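FAD-dependent pyridine nucleotide-disulphide oxidoreductase (Desulfovibrio vulgaris, PDB 3IWA) probably uses bound FAD to pass electrons from a reduced pyridine nucleotide to a disulphide or related acceptor, as in its flavoprotein family. Local coordinates at residues F149-I154 against L172-S177; S160-V165 against W182-T187; S433-V438 against D448-A453. One frame throughout, in Å; residues are numbered along the deposited sequence.

How the interactions relate
Position in the fold sets the chemistry of these three contacts. Interactions 1 and 2 adjoin one another in the domain that resembles a Rossmann fold, with centres about 10 Å apart: helix 169-182 supplies one side of interaction 1 and joins the two strands of interaction 2. Interaction 2 is a buried sheet contact made mainly by backbone hydrogen bonds between parallel strands. Interaction 1, only partly buried, rests on side-chain contact without a hydrogen bond between its segments. Interaction 3 belongs to the dimerisation domain, its centre about 37 and 41 Å from those of the others, and combines buried polar and apolar groups beside the second subunit.

Interaction 1 (F149-I154 against L172-S177); sequences FVQHAI and LEMAVS
Gln151 reaches from one helix to Ser177 of the next and shows how a single long side chain can span a wide helix-helix gap. The axes of helix segments 149-153 and 172-177 are nearly parallel, at 16°, but come no closer than 10.9 Å. From CB, which already points toward the other helix, the chain sets CG anti to the carbonyl carbon (chi1 -77°) and then runs on extended. Gln151 CG lies 3.7 Å from Ser177 CB. Farther out, the flat amide turns a face to the serine: Ser177 OG stands above it, 3.0 Å from Gln151 CD and at similar separations from both amide heteroatoms. This over-the-face approach explains why Gln151 NE2, though 2.9 Å from Ser177 OG, makes no hydrogen bond with it; the N-H bonds do not aim at the hydroxyl. The hydroxyl instead gives a weak bond to Glu173 O one turn back in its own helix.

At the tip, Gln151 NE2 also meets Met174 SD at 3.7 Å. The methionine starts at an angle to the contact, but bends at chi2 and chi3 and brings its thioether between the helices. Its methyl, Met174 CE, approaches Val150 CG1 at 4.3 Å, adding a buried apolar touch beside the amide. Gln151 therefore has sulfur and serine near its end, while its backbone O accepts a hydrogen bond from Trp182 NE1, a second tie to helix 169-182. Each helix links two strands of the same parallel sheet, 138-140 to 161-165 and 161-165 to 185-189, and their side-by-side, almost parallel packing is characteristic of the helical layer of a Rossmann-like nucleotide-binding domain.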
ATOM      1  N   PHE A 149     -10.262  17.912  21.045  1.00 66.28           N
ATOM      2  CA  PHE A 149     -10.995  18.654  22.078  1.00 66.97           C
ATOM      3  C   PHE A 149     -10.149  19.758  22.721  1.00 66.56           C
ATOM      4  O   PHE A 149     -10.550  20.929  22.728  1.00 65.83           O
ATOM      5  CB  PHE A 149     -11.509  17.704  23.163  1.00 67.66           C
ATOM      6  CG  PHE A 149     -12.100  18.409  24.371  1.00 71.01           C
ATOM      7  CD1 PHE A 149     -13.387  18.953  24.318  1.00 74.77           C
ATOM      8  CD2 PHE A 149     -11.372  18.521  25.559  1.00 74.30           C
ATOM      9  CE1 PHE A 149     -13.942  19.607  25.428  1.00 75.81           C
ATOM     10  CE2 PHE A 149     -11.911  19.171  26.679  1.00 75.81           C
ATOM     11  CZ  PHE A 149     -13.200  19.715  26.614  1.00 76.83           C
ATOM     12  N   VAL A 150      -8.995  19.384  23.274  1.00 66.19           N
ATOM     13  CA  VAL A 150      -8.101  20.372  23.918  1.00 65.97           C
ATOM     14  C   VAL A 150      -7.734  21.484  22.926  1.00 65.86           C
ATOM     15  O   VAL A 150      -7.823  22.655  23.263  1.00 65.47           O
ATOM     16  CB  VAL A 150      -6.816  19.708  24.524  1.00 66.05           C
ATOM     17  CG1 VAL A 150      -5.712  20.744  24.809  1.00 65.58           C
ATOM     18  CG2 VAL A 150      -7.164  18.932  25.775  1.00 65.08           C
ATOM     19  N   GLN A 151      -7.368  21.105  21.699  1.00 66.25           N
ATOM     20  CA  GLN A 151      -6.950  22.062  20.657  1.00 66.62           C
ATOM     21  C   GLN A 151      -8.020  23.115  20.347  1.00 67.59           C
ATOM     22  O   GLN A 151      -7.698  24.289  20.154  1.00 67.43           O
ATOM     23  CB  GLN A 151      -6.574  21.335  19.359  1.00 66.34           C
ATOM     24  CG  GLN A 151      -5.220  20.669  19.378  1.00 65.35           C
ATOM     25  CD  GLN A 151      -5.022  19.653  18.255  1.00 65.17           C
ATOM     26  OE1 GLN A 151      -5.632  19.734  17.182  1.00 64.51           O
ATOM     27  NE2 GLN A 151      -4.139  18.699  18.496  1.00 64.48           N
ATOM     28  N   HIS A 152      -9.283  22.684  20.291  1.00 68.56           N
ATOM     29  CA  HIS A 152     -10.410  23.581  19.969  1.00 69.29           C
ATOM     30  C   HIS A 152     -11.041  24.241  21.208  1.00 68.85           C
ATOM     31  O   HIS A 152     -11.921  25.088  21.067  1.00 69.12           O
ATOM     32  CB  HIS A 152     -11.473  22.857  19.100  1.00 69.63           C
ATOM     33  CG  HIS A 152     -10.992  22.524  17.713  1.00 72.06           C
ATOM     34  ND1 HIS A 152      -9.997  21.597  17.473  1.00 75.77           N
ATOM     35  CD2 HIS A 152     -11.353  23.003  16.495  1.00 75.28           C
ATOM     36  CE1 HIS A 152      -9.768  21.512  16.171  1.00 76.40           C
ATOM     37  NE2 HIS A 152     -10.576  22.357  15.553  1.00 76.62           N
ATOM     38  N   ALA A 153     -10.584  23.885  22.406  1.00 68.47           N
ATOM     39  CA  ALA A 153     -11.049  24.555  23.649  1.00 68.37           C
ATOM     40  C   ALA A 153     -10.176  25.764  24.002  1.00 68.14           C
ATOM     41  O   ALA A 153     -10.579  26.643  24.772  1.00 68.10           O
ATOM     42  CB  ALA A 153     -11.086  23.566  24.815  1.00 68.22           C
ATOM     43  N   ILE A 154      -8.962  25.772  23.452  1.00 67.97           N
ATOM     44  CA  ILE A 154      -8.059  26.924  23.534  1.00 67.47           C
ATOM     45  C   ILE A 154      -8.460  27.951  22.462  1.00 67.33           C
ATOM     46  O   ILE A 154      -8.979  27.598  21.382  1.00 67.15           O
ATOM     47  CB  ILE A 154      -6.568  26.509  23.322  1.00 67.28           C
ATOM     48  CG1 ILE A 154      -6.101  25.588  24.453  1.00 66.65           C
ATOM     49  CG2 ILE A 154      -5.650  27.742  23.192  1.00 66.43           C
ATOM     50  CD1 ILE A 154      -5.001  24.654  24.046  1.00 65.74           C
ATOM     51  N   LEU A 172       3.556  14.578  20.001  1.00 42.38           N
ATOM     52  CA  LEU A 172       4.079  15.301  18.863  1.00 43.39           C
ATOM     53  C   LEU A 172       2.966  15.980  18.110  1.00 44.43           C
ATOM     54  O   LEU A 172       3.126  17.107  17.699  1.00 43.98           O
ATOM     55  CB  LEU A 172       4.865  14.387  17.925  1.00 43.86           C
ATOM     56  CG  LEU A 172       6.164  13.771  18.437  1.00 43.63           C
ATOM     57  CD1 LEU A 172       6.999  13.432  17.214  1.00 44.51           C
ATOM     58  CD2 LEU A 172       6.897  14.713  19.336  1.00 42.53           C
ATOM     59  N   GLU A 173       1.832  15.305  17.931  1.00 46.59           N
ATOM     60  CA  GLU A 173       0.682  15.949  17.259  1.00 48.41           C
ATOM     61  C   GLU A 173       0.226  17.202  18.025  1.00 47.61           C
ATOM     62  O   GLU A 173      -0.131  18.196  17.411  1.00 46.14           O
ATOM     63  CB  GLU A 173      -0.510  14.990  17.088  1.00 49.47           C
ATOM     64  CG  GLU A 173      -0.221  13.676  16.311  1.00 54.65           C
ATOM     65  CD  GLU A 173      -0.621  13.758  14.845  1.00 61.39           C
ATOM     66  OE1 GLU A 173      -0.013  14.579  14.107  1.00 65.87           O
ATOM     67  OE2 GLU A 173      -1.537  12.999  14.431  1.00 65.00           O
ATOM     68  N   MET A 174       0.218  17.126  19.361  1.00 47.73           N
ATOM     69  CA  MET A 174      -0.161  18.272  20.189  1.00 47.96           C
ATOM     70  C   MET A 174       0.902  19.373  20.052  1.00 47.51           C
ATOM     71  O   MET A 174       0.555  20.538  19.929  1.00 45.82           O
ATOM     72  CB  MET A 174      -0.339  17.889  21.667  1.00 48.09           C
ATOM     73  CG  MET A 174      -1.634  17.140  22.009  1.00 49.74           C
ATOM     74  SD  MET A 174      -3.135  18.135  22.045  1.00 51.00           S
ATOM     75  CE  MET A 174      -2.489  19.794  22.135  1.00 43.50           C
ATOM     76  N   ALA A 175       2.180  19.000  20.061  1.00 47.51           N
ATOM     77  CA  ALA A 175       3.256  20.007  19.917  1.00 48.47           C
ATOM     78  C   ALA A 175       2.998  20.887  18.704  1.00 49.03           C
ATOM     79  O   ALA A 175       3.019  22.115  18.782  1.00 48.06           O
ATOM     80  CB  ALA A 175       4.621  19.340  19.783  1.00 47.91           C
ATOM     81  N   VAL A 176       2.767  20.203  17.584  1.00 50.21           N
ATOM     82  CA  VAL A 176       2.571  20.817  16.281  1.00 50.90           C
ATOM     83  C   VAL A 176       1.303  21.676  16.272  1.00 51.05           C
ATOM     84  O   VAL A 176       1.351  22.814  15.878  1.00 51.07           O
ATOM     85  CB  VAL A 176       2.498  19.729  15.182  1.00 51.28           C
ATOM     86  CG1 VAL A 176       2.027  20.316  13.850  1.00 51.78           C
ATOM     87  CG2 VAL A 176       3.855  19.037  15.027  1.00 51.99           C
ATOM     88  N   SER A 177       0.189  21.143  16.751  1.00 51.27           N
ATOM     89  CA  SER A 177      -1.059  21.894  16.793  1.00 52.04           C
ATOM     90  C   SER A 177      -0.971  23.169  17.604  1.00 51.75           C
ATOM     91  O   SER A 177      -1.444  24.214  17.162  1.00 51.28           O
ATOM     92  CB  SER A 177      -2.168  21.059  17.402  1.00 52.52           C
ATOM     93  OG  SER A 177      -2.596  20.071  16.491  1.00 54.98           O
TER

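Interaction 2 (S160-V165 against W182-T187); sequences SKAVIV and WGIDTT
The peptide planes of the two strands meet through Ala162 N, which gives a hydrogen bond to Asp185 O at 2.9 Å. Around them the sheet has two different faces: Lys161, Val163, Asp185 and Thr187 project to one, Ala162 and Thr186 to the other, which helix 169-182 covers through Leu178. This is the beta-alpha-beta unit of a Rossmann-like fold, with parallel strands 161-165 and 185-189 joined by that helix. Gly166, Gly168 and Gly171, at the start of the connection, fit a GxGxxG turn, consistent with pyridine nucleotide binding.

The backbone ladder shows the parallel rule plainly: alternate residues bond across the gap, Ala162 spanning Asp185 and Thr187, and Thr187 spanning Ala162 and Ile164, while Val163 bonds to strand 249-252 on the other side. Ala162 O receives Thr187 N at 3.1 Å, and Thr187 O receives Ile164 N at 2.7 Å in an almost straight bond of 176°. Toward the strand start the ladder fades, for Asp185 N reaches Ser160 O only weakly.

On the Lys161 face, the lysine and Asp185 run side by side in the same direction. Contact is made by the lysine's CE, 3.7 Å from Asp185 OD2, whereas Lys161 NZ remains 4.9 Å from that oxygen, too far for a salt bridge; any attraction is probably longer-range. On the helix face, Ala162 CB packs against Ile184 CG2 at 3.7 Å. Ile164 CD1 and Thr186 CG2 both pack on Ala175; their own very short separation is doubtful. The isoleucine also touches the glycine-rich turn. Thr186 carries its hydroxyl anti to its own carbonyl carbon (chi1 -51°), back along the strand, where OG1 donates to Ile184 O at 2.7 Å from 60° out of the carbonyl plane.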
ATOM      1  N   SER A 160       0.265  30.808  27.197  1.00 57.43           N
ATOM      2  CA  SER A 160       1.532  31.444  26.878  1.00 56.75           C
ATOM      3  C   SER A 160       2.572  30.366  26.706  1.00 55.35           C
ATOM      4  O   SER A 160       3.283  30.335  25.702  1.00 55.46           O
ATOM      5  CB  SER A 160       1.969  32.418  27.997  1.00 57.29           C
ATOM      6  OG  SER A 160       3.293  32.919  27.763  1.00 58.71           O
ATOM      7  N   LYS A 161       2.666  29.475  27.691  1.00 53.42           N
ATOM      8  CA  LYS A 161       3.626  28.381  27.599  1.00 51.89           C
ATOM      9  C   LYS A 161       3.013  27.003  27.831  1.00 49.48           C
ATOM     10  O   LYS A 161       2.310  26.770  28.823  1.00 48.89           O
ATOM     11  CB  LYS A 161       4.799  28.631  28.537  1.00 52.61           C
ATOM     12  CG  LYS A 161       5.630  29.872  28.159  1.00 55.34           C
ATOM     13  CD  LYS A 161       7.108  29.732  28.511  1.00 59.07           C
ATOM     14  CE  LYS A 161       7.924  30.893  27.942  1.00 61.47           C
ATOM     15  NZ  LYS A 161       8.366  31.851  28.986  1.00 63.91           N
ATOM     16  N   ALA A 162       3.294  26.104  26.882  1.00 46.91           N
ATOM     17  CA  ALA A 162       2.889  24.703  26.944  1.00 45.22           C
ATOM     18  C   ALA A 162       4.116  23.803  27.061  1.00 43.69           C
ATOM     19  O   ALA A 162       5.051  23.926  26.278  1.00 42.16           O
ATOM     20  CB  ALA A 162       2.076  24.315  25.725  1.00 44.71           C
ATOM     21  N   VAL A 163       4.097  22.906  28.045  1.00 41.95           N
ATOM     22  CA  VAL A 163       5.058  21.823  28.086  1.00 41.65           C
ATOM     23  C   VAL A 163       4.351  20.474  27.840  1.00 40.89           C
ATOM     24  O   VAL A 163       3.368  20.156  28.504  1.00 40.89           O
ATOM     25  CB  VAL A 163       5.804  21.804  29.425  1.00 41.67           C
ATOM     26  CG1 VAL A 163       6.579  20.460  29.598  1.00 39.23           C
ATOM     27  CG2 VAL A 163       6.706  23.059  29.500  1.00 40.89           C
ATOM     28  N   ILE A 164       4.838  19.706  26.868  1.00 40.12           N
ATOM     29  CA  ILE A 164       4.268  18.398  26.559  1.00 38.43           C
ATOM     30  C   ILE A 164       5.161  17.353  27.185  1.00 37.67           C
ATOM     31  O   ILE A 164       6.332  17.276  26.882  1.00 37.60           O
ATOM     32  CB  ILE A 164       4.126  18.173  25.014  1.00 38.89           C
ATOM     33  CG1 ILE A 164       2.945  18.979  24.436  1.00 39.27           C
ATOM     34  CG2 ILE A 164       3.861  16.708  24.707  1.00 35.97           C
ATOM     35  CD1 ILE A 164       3.282  20.042  23.487  1.00 43.85           C
ATOM     36  N   VAL A 165       4.604  16.566  28.091  1.00 37.88           N
ATOM     37  CA  VAL A 165       5.311  15.472  28.736  1.00 37.73           C
ATOM     38  C   VAL A 165       5.027  14.170  27.974  1.00 38.35           C
ATOM     39  O   VAL A 165       3.926  13.581  28.105  1.00 37.63           O
ATOM     40  CB  VAL A 165       4.881  15.289  30.206  1.00 37.95           C
ATOM     41  CG1 VAL A 165       5.721  14.133  30.854  1.00 36.89           C
ATOM     42  CG2 VAL A 165       5.007  16.624  30.990  1.00 37.03           C
ATOM     43  N   TRP A 182      -1.996  28.062  17.119  1.00 62.93           N
ATOM     44  CA  TRP A 182      -2.134  29.117  18.104  1.00 62.75           C
ATOM     45  C   TRP A 182      -0.877  29.895  18.441  1.00 61.70           C
ATOM     46  O   TRP A 182      -0.950  30.811  19.261  1.00 61.56           O
ATOM     47  CB  TRP A 182      -2.688  28.535  19.394  1.00 63.38           C
ATOM     48  CG  TRP A 182      -4.008  27.896  19.253  1.00 66.25           C
ATOM     49  CD1 TRP A 182      -4.319  26.603  19.543  1.00 68.83           C
ATOM     50  CD2 TRP A 182      -5.215  28.511  18.796  1.00 69.22           C
ATOM     51  NE1 TRP A 182      -5.651  26.371  19.299  1.00 70.44           N
ATOM     52  CE2 TRP A 182      -6.224  27.526  18.838  1.00 70.39           C
ATOM     53  CE3 TRP A 182      -5.543  29.797  18.350  1.00 70.30           C
ATOM     54  CZ2 TRP A 182      -7.535  27.782  18.449  1.00 71.48           C
ATOM     55  CZ3 TRP A 182      -6.848  30.056  17.974  1.00 71.46           C
ATOM     56  CH2 TRP A 182      -7.829  29.053  18.024  1.00 72.27           C
ATOM     57  N   GLY A 183       0.262  29.558  17.833  1.00 60.12           N
ATOM     58  CA  GLY A 183       1.528  30.239  18.176  1.00 59.41           C
ATOM     59  C   GLY A 183       1.984  30.138  19.643  1.00 58.27           C
ATOM     60  O   GLY A 183       2.695  31.008  20.167  1.00 58.74           O
ATOM     61  N   ILE A 184       1.592  29.058  20.300  1.00 56.46           N
ATOM     62  CA  ILE A 184       1.960  28.807  21.679  1.00 54.78           C
ATOM     63  C   ILE A 184       3.410  28.358  21.724  1.00 53.45           C
ATOM     64  O   ILE A 184       3.824  27.501  20.948  1.00 54.23           O
ATOM     65  CB  ILE A 184       1.035  27.728  22.291  1.00 54.36           C
ATOM     66  CG1 ILE A 184      -0.407  28.253  22.367  1.00 55.04           C
ATOM     67  CG2 ILE A 184       1.506  27.350  23.655  1.00 53.89           C
ATOM     68  CD1 ILE A 184      -1.468  27.184  22.680  1.00 55.50           C
ATOM     69  N   ASP A 185       4.178  28.953  22.627  1.00 51.89           N
ATOM     70  CA  ASP A 185       5.532  28.486  22.965  1.00 50.90           C
ATOM     71  C   ASP A 185       5.510  27.067  23.552  1.00 48.71           C
ATOM     72  O   ASP A 185       4.981  26.830  24.643  1.00 47.24           O
ATOM     73  CB  ASP A 185       6.183  29.460  23.952  1.00 51.85           C
ATOM     74  CG  ASP A 185       7.684  29.187  24.164  1.00 54.08           C
ATOM     75  OD1 ASP A 185       8.122  28.010  24.160  1.00 57.26           O
ATOM     76  OD2 ASP A 185       8.421  30.166  24.349  1.00 57.13           O
ATOM     77  N   THR A 186       6.090  26.135  22.803  1.00 47.04           N
ATOM     78  CA  THR A 186       5.891  24.719  23.045  1.00 45.65           C
ATOM     79  C   THR A 186       7.200  23.986  23.205  1.00 43.33           C
ATOM     80  O   THR A 186       8.106  24.149  22.398  1.00 42.73           O
ATOM     81  CB  THR A 186       5.066  24.099  21.905  1.00 46.26           C
ATOM     82  OG1 THR A 186       3.897  24.893  21.711  1.00 48.53           O
ATOM     83  CG2 THR A 186       4.618  22.695  22.250  1.00 47.61           C
ATOM     84  N   THR A 187       7.269  23.173  24.257  1.00 41.43           N
ATOM     85  CA  THR A 187       8.433  22.341  24.573  1.00 41.10           C
ATOM     86  C   THR A 187       7.983  20.903  24.818  1.00 40.19           C
ATOM     87  O   THR A 187       7.002  20.663  25.517  1.00 40.71           O
ATOM     88  CB  THR A 187       9.140  22.840  25.825  1.00 40.76           C
ATOM     89  OG1 THR A 187       9.359  24.243  25.692  1.00 42.69           O
ATOM     90  CG2 THR A 187      10.467  22.120  26.052  1.00 40.04           C
TER

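Interaction 3 (S433-V438 against D448-A453); sequences SNAEVV and DIVNVA
Segment 433-438 approaches the first turn of helix 449-461 most closely where Ser433 CA lies 4.3 Å from Asn451 CA, then bends through an inverse gamma turn centred on Glu436. The side-chain amide of Asn451 bridges the two: ND2 donates to Ala435 O at 3.1 Å, almost straight at 175°, meeting a lone pair in the carbonyl plane. The same nitrogen bonds to Ile432 O, while Asn451 OD1 accepts from Arg317 NE of the second subunit.

Nearer the helix start, Val437 lays one methyl over the face of a carboxylate, with CG2 3.5 Å from Asp448 CG. Asp448 is the N-cap, its OD1 taking Val450 N at 3.1 Å; the other oxygen, OD2, forms a salt bridge with Arg415. Ala435 CB adds apolar contact with Val450 CG1 at 4.3 Å.

The buried amide of Asn451 has partners for both OD1 and ND2, and each oxygen of the partly exposed Asp448 carboxylate also has one. The cap and the arginine would probably stabilise the aspartate's negative charge, while Asn451 couples the loop and helix of one subunit to its partner, as befits a dimerisation domain.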
ATOM      1  N   SER A 433      11.490  -7.484  -2.045  1.00 33.65           N
ATOM      2  CA  SER A 433      12.141  -7.378  -3.378  1.00 33.96           C
ATOM      3  C   SER A 433      11.117  -7.526  -4.527  1.00 33.31           C
ATOM      4  O   SER A 433      11.204  -6.867  -5.530  1.00 32.09           O
ATOM      5  CB  SER A 433      13.271  -8.443  -3.573  1.00 34.11           C
ATOM      6  OG  SER A 433      14.359  -8.269  -2.675  1.00 34.21           O
ATOM      7  N   ASN A 434      10.192  -8.441  -4.371  1.00 33.77           N
ATOM      8  CA  ASN A 434       9.196  -8.730  -5.401  1.00 35.09           C
ATOM      9  C   ASN A 434       7.828  -8.058  -5.220  1.00 35.18           C
ATOM     10  O   ASN A 434       6.952  -8.293  -6.039  1.00 36.88           O
ATOM     11  CB  ASN A 434       8.998 -10.246  -5.508  1.00 34.95           C
ATOM     12  CG  ASN A 434      10.182 -10.934  -6.124  1.00 35.78           C
ATOM     13  OD1 ASN A 434      10.965 -10.317  -6.807  1.00 34.74           O
ATOM     14  ND2 ASN A 434      10.312 -12.233  -5.889  1.00 38.05           N
ATOM     15  N   ALA A 435       7.648  -7.230  -4.183  1.00 35.34           N
ATOM     16  CA  ALA A 435       6.341  -6.636  -3.861  1.00 34.94           C
ATOM     17  C   ALA A 435       5.797  -5.971  -5.091  1.00 35.05           C
ATOM     18  O   ALA A 435       6.484  -5.177  -5.707  1.00 35.78           O
ATOM     19  CB  ALA A 435       6.448  -5.605  -2.735  1.00 34.56           C
ATOM     20  N   GLU A 436       4.545  -6.247  -5.424  1.00 35.76           N
ATOM     21  CA  GLU A 436       4.017  -5.834  -6.720  1.00 36.60           C
ATOM     22  C   GLU A 436       3.346  -4.475  -6.586  1.00 37.40           C
ATOM     23  O   GLU A 436       2.133  -4.320  -6.737  1.00 37.11           O
ATOM     24  CB  GLU A 436       3.117  -6.900  -7.368  1.00 35.48           C
ATOM     25  CG  GLU A 436       2.962  -6.595  -8.826  1.00 34.86           C
ATOM     26  CD  GLU A 436       2.118  -7.578  -9.612  1.00 34.54           C
ATOM     27  OE1 GLU A 436       1.803  -8.674  -9.106  1.00 30.92           O
ATOM     28  OE2 GLU A 436       1.798  -7.246 -10.779  1.00 34.11           O
ATOM     29  N   VAL A 437       4.186  -3.498  -6.286  1.00 38.78           N
ATOM     30  CA  VAL A 437       3.740  -2.150  -6.090  1.00 39.81           C
ATOM     31  C   VAL A 437       3.582  -1.501  -7.429  1.00 42.21           C
ATOM     32  O   VAL A 437       4.284  -1.806  -8.384  1.00 43.34           O
ATOM     33  CB  VAL A 437       4.671  -1.311  -5.190  1.00 39.12           C
ATOM     34  CG1 VAL A 437       4.805  -1.974  -3.802  1.00 38.27           C
ATOM     35  CG2 VAL A 437       6.035  -1.098  -5.836  1.00 37.70           C
ATOM     36  N   VAL A 438       2.602  -0.630  -7.475  1.00 44.79           N
ATOM     37  CA  VAL A 438       2.236   0.095  -8.658  1.00 47.15           C
ATOM     38  C   VAL A 438       3.396   0.994  -9.062  1.00 47.95           C
ATOM     39  O   VAL A 438       3.803   1.824  -8.254  1.00 49.79           O
ATOM     40  CB  VAL A 438       0.973   0.967  -8.341  1.00 47.24           C
ATOM     41  CG1 VAL A 438       0.924   2.152  -9.225  1.00 47.85           C
ATOM     42  CG2 VAL A 438      -0.300   0.125  -8.441  1.00 46.31           C
ATOM     43  N   ASP A 448      11.058   0.844  -7.758  1.00 47.81           N
ATOM     44  CA  ASP A 448      10.412   1.477  -6.630  1.00 45.79           C
ATOM     45  C   ASP A 448      11.261   1.303  -5.358  1.00 43.89           C
ATOM     46  O   ASP A 448      11.924   0.286  -5.175  1.00 42.84           O
ATOM     47  CB  ASP A 448       9.026   0.867  -6.441  1.00 45.82           C
ATOM     48  CG  ASP A 448       8.142   1.681  -5.499  1.00 46.33           C
ATOM     49  OD1 ASP A 448       8.253   1.518  -4.267  1.00 41.57           O
ATOM     50  OD2 ASP A 448       7.325   2.468  -6.011  1.00 49.33           O
ATOM     51  N   ILE A 449      11.228   2.309  -4.496  1.00 41.92           N
ATOM     52  CA  ILE A 449      12.032   2.316  -3.297  1.00 40.72           C
ATOM     53  C   ILE A 449      11.740   1.167  -2.362  1.00 39.32           C
ATOM     54  O   ILE A 449      12.641   0.679  -1.711  1.00 38.78           O
ATOM     55  CB  ILE A 449      11.994   3.695  -2.581  1.00 41.26           C
ATOM     56  CG1 ILE A 449      13.068   3.721  -1.477  1.00 41.61           C
ATOM     57  CG2 ILE A 449      10.607   4.019  -2.079  1.00 40.31           C
ATOM     58  CD1 ILE A 449      13.156   5.009  -0.707  1.00 41.68           C
ATOM     59  N   VAL A 450      10.509   0.666  -2.351  1.00 38.25           N
ATOM     60  CA  VAL A 450      10.176  -0.483  -1.525  1.00 37.01           C
ATOM     61  C   VAL A 450      10.938  -1.734  -1.971  1.00 36.79           C
ATOM     62  O   VAL A 450      11.441  -2.485  -1.135  1.00 36.06           O
ATOM     63  CB  VAL A 450       8.664  -0.793  -1.549  1.00 36.81           C
ATOM     64  CG1 VAL A 450       8.402  -2.202  -1.053  1.00 35.45           C
ATOM     65  CG2 VAL A 450       7.916   0.208  -0.692  1.00 37.66           C
ATOM     66  N   ASN A 451      10.967  -1.974  -3.281  1.00 36.02           N
ATOM     67  CA  ASN A 451      11.733  -3.080  -3.846  1.00 36.68           C
ATOM     68  C   ASN A 451      13.228  -2.865  -3.566  1.00 36.28           C
ATOM     69  O   ASN A 451      13.944  -3.783  -3.228  1.00 34.93           O
ATOM     70  CB  ASN A 451      11.526  -3.193  -5.377  1.00 37.15           C
ATOM     71  CG  ASN A 451      10.085  -3.537  -5.793  1.00 37.81           C
ATOM     72  OD1 ASN A 451       9.592  -2.991  -6.767  1.00 41.12           O
ATOM     73  ND2 ASN A 451       9.431  -4.451  -5.078  1.00 38.06           N
ATOM     74  N   VAL A 452      13.695  -1.636  -3.721  1.00 37.05           N
ATOM     75  CA  VAL A 452      15.106  -1.334  -3.478  1.00 37.97           C
ATOM     76  C   VAL A 452      15.441  -1.668  -2.018  1.00 38.56           C
ATOM     77  O   VAL A 452      16.458  -2.263  -1.762  1.00 40.27           O
ATOM     78  CB  VAL A 452      15.440   0.123  -3.864  1.00 38.17           C
ATOM     79  CG1 VAL A 452      16.904   0.538  -3.420  1.00 36.95           C
ATOM     80  CG2 VAL A 452      15.217   0.324  -5.392  1.00 36.88           C
ATOM     81  N   ALA A 453      14.550  -1.380  -1.077  1.00 38.48           N
ATOM     82  CA  ALA A 453      14.822  -1.704   0.325  1.00 38.04           C
ATOM     83  C   ALA A 453      14.982  -3.202   0.502  1.00 37.95           C
ATOM     84  O   ALA A 453      15.841  -3.641   1.254  1.00 38.45           O
ATOM     85  CB  ALA A 453      13.723  -1.164   1.251  1.00 37.56           C
TER